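Vv2_1132 (Vibrio vulnificus CMCP6, PDB 5Y9S) probably regulates transcription as a tetrameric LysR-type factor, joining a DNA-binding helix-turn-helix domain to a periplasmic-binding-protein-like effector domain. Local coordinates at residues H178-P184 and W275-I281. Numbering follows the deposited sequence.
Sequences HSEKVVP and WQIPIDI
Val182 and Ile279 meet by their branch ends, Val182 CG2 lying 3.6 Å from Ile279 CD1, in an antiparallel strand pair of the LysR substrate-binding domain, a fold of the periplasmic-binding-protein type. Strands 172-186 and 277-286 are neighbours in the mixed sheet of the domain; the N-to-C directions of 178-184 and 277-281 differ by 139°, antiparallel with a marked twist. Val182 pairs with Ile277, Glu180 with Ile279 and His178 with Ile281, all as hydrogen-bonded pairs. Val182 N reaches Ile277 O at 2.6 Å, whereas the bond from His178 N to Ile281 O is weak. On the face shared by Val182, Ile277 and Ile279, all three buried, helix 210-220 packs against the two isoleucines, while Val182 also touches Trp250 of strand 248-252. Glu180 and Ile279 run alongside each other in the same direction, Glu180 CG 3.8 Å from Ile279 CG2. With CG set between the backbone N and the carbonyl carbon (chi1 64°) and the rest of the chain stretched out, the Glu180 carboxylate passes Ile281 CD1 and is anchored through OE1 by His254 ND1. At the start of 275-281 Gln276 slants across Val183, whose CG1 lies 3.9 Å from Gln276 CD. The other face carries Ser179, Lys181, Pro278 and Asp280. Lys181 bends at chi2, bringing CD within 4.0 Å of Pro278 CA. Ser179 OG donates to Asp280 OD1 over 3.0 Å, meeting that oxygen from above the carboxylate plane, 40° out of it.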
loop_
_atom_site.group_PDB
_atom_site.type_symbol
_atom_site.label_atom_id
_atom_site.label_comp_id
_atom_site.label_asym_id
_atom_site.label_seq_id
_atom_site.Cartn_x
_atom_site.Cartn_y
_atom_site.Cartn_z
ATOM N N HIS D 178 -5.248 -42.469 15.878
ATOM C CA HIS D 178 -4.505 -43.548 15.255
ATOM C C HIS D 178 -3.093 -43.543 15.807
ATOM O O HIS D 178 -2.486 -42.479 15.956
ATOM C CB HIS D 178 -4.474 -43.375 13.737
ATOM C CG HIS D 178 -4.459 -44.660 12.985
ATOM N ND1 HIS D 178 -4.537 -44.714 11.613
ATOM C CD2 HIS D 178 -4.377 -45.942 13.412
ATOM C CE1 HIS D 178 -4.503 -45.975 11.222
ATOM N NE2 HIS D 178 -4.403 -46.741 12.293
ATOM N N SER D 179 -2.599 -44.732 16.133
ATOM C CA SER D 179 -1.201 -44.963 16.466
ATOM C C SER D 179 -0.639 -45.943 15.447
ATOM O O SER D 179 -1.293 -46.935 15.108
ATOM C CB SER D 179 -1.039 -45.505 17.890
ATOM O OG SER D 179 -0.985 -44.457 18.843
ATOM N N GLU D 180 0.555 -45.656 14.948
ATOM C CA GLU D 180 1.140 -46.439 13.869
ATOM C C GLU D 180 2.633 -46.156 13.850
ATOM O O GLU D 180 3.166 -45.483 14.738
ATOM C CB GLU D 180 0.497 -46.096 12.521
ATOM C CG GLU D 180 0.755 -44.659 12.087
ATOM C CD GLU D 180 0.170 -44.331 10.714
ATOM O OE1 GLU D 180 -0.016 -43.127 10.403
ATOM O OE2 GLU D 180 -0.114 -45.275 9.947
ATOM N N LYS D 181 3.310 -46.660 12.828
ATOM C CA LYS D 181 4.736 -46.445 12.671
ATOM C C LYS D 181 5.009 -45.728 11.354
ATOM O O LYS D 181 4.211 -45.782 10.405
ATOM C CB LYS D 181 5.509 -47.773 12.726
ATOM C CG LYS D 181 5.128 -48.713 13.897
ATOM C CD LYS D 181 5.951 -48.424 15.162
ATOM C CE LYS D 181 6.104 -49.661 16.056
ATOM N NZ LYS D 181 7.535 -50.082 16.172
ATOM N N VAL D 182 6.131 -45.030 11.321
ATOM C CA VAL D 182 6.682 -44.481 10.096
ATOM C C VAL D 182 7.739 -45.464 9.608
ATOM O O VAL D 182 8.737 -45.698 10.292
ATOM C CB VAL D 182 7.274 -43.084 10.324
ATOM C CG1 VAL D 182 8.081 -42.668 9.118
ATOM C CG2 VAL D 182 6.155 -42.073 10.632
ATOM N N VAL D 183 7.518 -46.067 8.446
ATOM C CA VAL D 183 8.346 -47.204 8.032
ATOM C C VAL D 183 9.121 -46.905 6.762
ATOM O O VAL D 183 8.662 -46.121 5.926
ATOM C CB VAL D 183 7.494 -48.462 7.847
ATOM C CG1 VAL D 183 6.756 -48.767 9.152
ATOM C CG2 VAL D 183 6.533 -48.290 6.660
ATOM N N PRO D 184 10.309 -47.477 6.589
ATOM C CA PRO D 184 11.037 -47.301 5.325
ATOM C C PRO D 184 10.469 -48.242 4.271
ATOM O O PRO D 184 10.304 -49.439 4.521
ATOM C CB PRO D 184 12.475 -47.669 5.690
ATOM C CG PRO D 184 12.312 -48.685 6.803
ATOM C CD PRO D 184 11.064 -48.287 7.564
ATOM N N TRP D 275 13.805 -49.540 13.626
ATOM C CA TRP D 275 13.988 -48.524 12.596
ATOM C C TRP D 275 12.663 -47.963 12.114
ATOM O O TRP D 275 12.643 -47.098 11.227
ATOM C CB TRP D 275 14.754 -49.112 11.408
ATOM C CG TRP D 275 16.146 -49.528 11.736
ATOM C CD1 TRP D 275 16.698 -49.649 12.979
ATOM C CD2 TRP D 275 17.178 -49.864 10.805
ATOM N NE1 TRP D 275 18.007 -50.047 12.879
ATOM C CE2 TRP D 275 18.326 -50.187 11.554
ATOM C CE3 TRP D 275 17.243 -49.926 9.412
ATOM C CZ2 TRP D 275 19.526 -50.567 10.957
ATOM C CZ3 TRP D 275 18.433 -50.307 8.821
ATOM C CH2 TRP D 275 19.559 -50.620 9.593
ATOM N N GLN D 276 11.561 -48.466 12.653
ATOM C CA GLN D 276 10.228 -47.953 12.381
ATOM C C GLN D 276 9.832 -47.034 13.531
ATOM O O GLN D 276 9.841 -47.448 14.697
ATOM C CB GLN D 276 9.246 -49.117 12.209
ATOM C CG GLN D 276 9.888 -50.292 11.459
ATOM C CD GLN D 276 8.918 -51.397 11.079
ATOM O OE1 GLN D 276 9.125 -52.111 10.094
ATOM N NE2 GLN D 276 7.859 -51.549 11.861
ATOM N N ILE D 277 9.498 -45.792 13.201
ATOM C CA ILE D 277 9.358 -44.728 14.190
ATOM C C ILE D 277 7.892 -44.623 14.584
ATOM O O ILE D 277 7.047 -44.385 13.706
ATOM C CB ILE D 277 9.867 -43.387 13.657
ATOM C CG1 ILE D 277 11.314 -43.517 13.187
ATOM C CG2 ILE D 277 9.751 -42.354 14.748
ATOM C CD1 ILE D 277 11.715 -42.471 12.206
ATOM N N PRO D 278 7.552 -44.744 15.874
ATOM C CA PRO D 278 6.150 -44.643 16.296
ATOM C C PRO D 278 5.638 -43.217 16.205
ATOM O O PRO D 278 6.379 -42.257 16.422
ATOM C CB PRO D 278 6.187 -45.105 17.755
ATOM C CG PRO D 278 7.522 -44.661 18.239
ATOM C CD PRO D 278 8.457 -44.868 17.036
ATOM N N ILE D 279 4.340 -43.091 15.938
ATOM C CA ILE D 279 3.735 -41.794 15.687
ATOM C C ILE D 279 2.248 -41.884 16.003
ATOM O O ILE D 279 1.617 -42.928 15.801
ATOM C CB ILE D 279 4.013 -41.352 14.230
ATOM C CG1 ILE D 279 4.299 -39.877 14.169
ATOM C CG2 ILE D 279 2.886 -41.725 13.275
ATOM C CD1 ILE D 279 4.902 -39.537 12.864
ATOM N N ASP D 280 1.697 -40.793 16.529
ATOM C CA ASP D 280 0.288 -40.721 16.901
ATOM C C ASP D 280 -0.377 -39.604 16.117
ATOM O O ASP D 280 0.234 -38.563 15.863
ATOM C CB ASP D 280 0.082 -40.455 18.412
ATOM C CG ASP D 280 1.043 -41.231 19.295
ATOM O OD1 ASP D 280 1.197 -42.454 19.096
ATOM O OD2 ASP D 280 1.626 -40.614 20.210
ATOM N N ILE D 281 -1.631 -39.818 15.739
ATOM C CA ILE D 281 -2.418 -38.807 15.050
ATOM C C ILE D 281 -3.553 -38.403 15.974
ATOM O O ILE D 281 -4.376 -39.241 16.370
ATOM C CB ILE D 281 -2.949 -39.308 13.705
ATOM C CG1 ILE D 281 -1.798 -39.417 12.703
ATOM C CG2 ILE D 281 -4.006 -38.348 13.196
ATOM C CD1 ILE D 281 -2.064 -40.373 11.573
#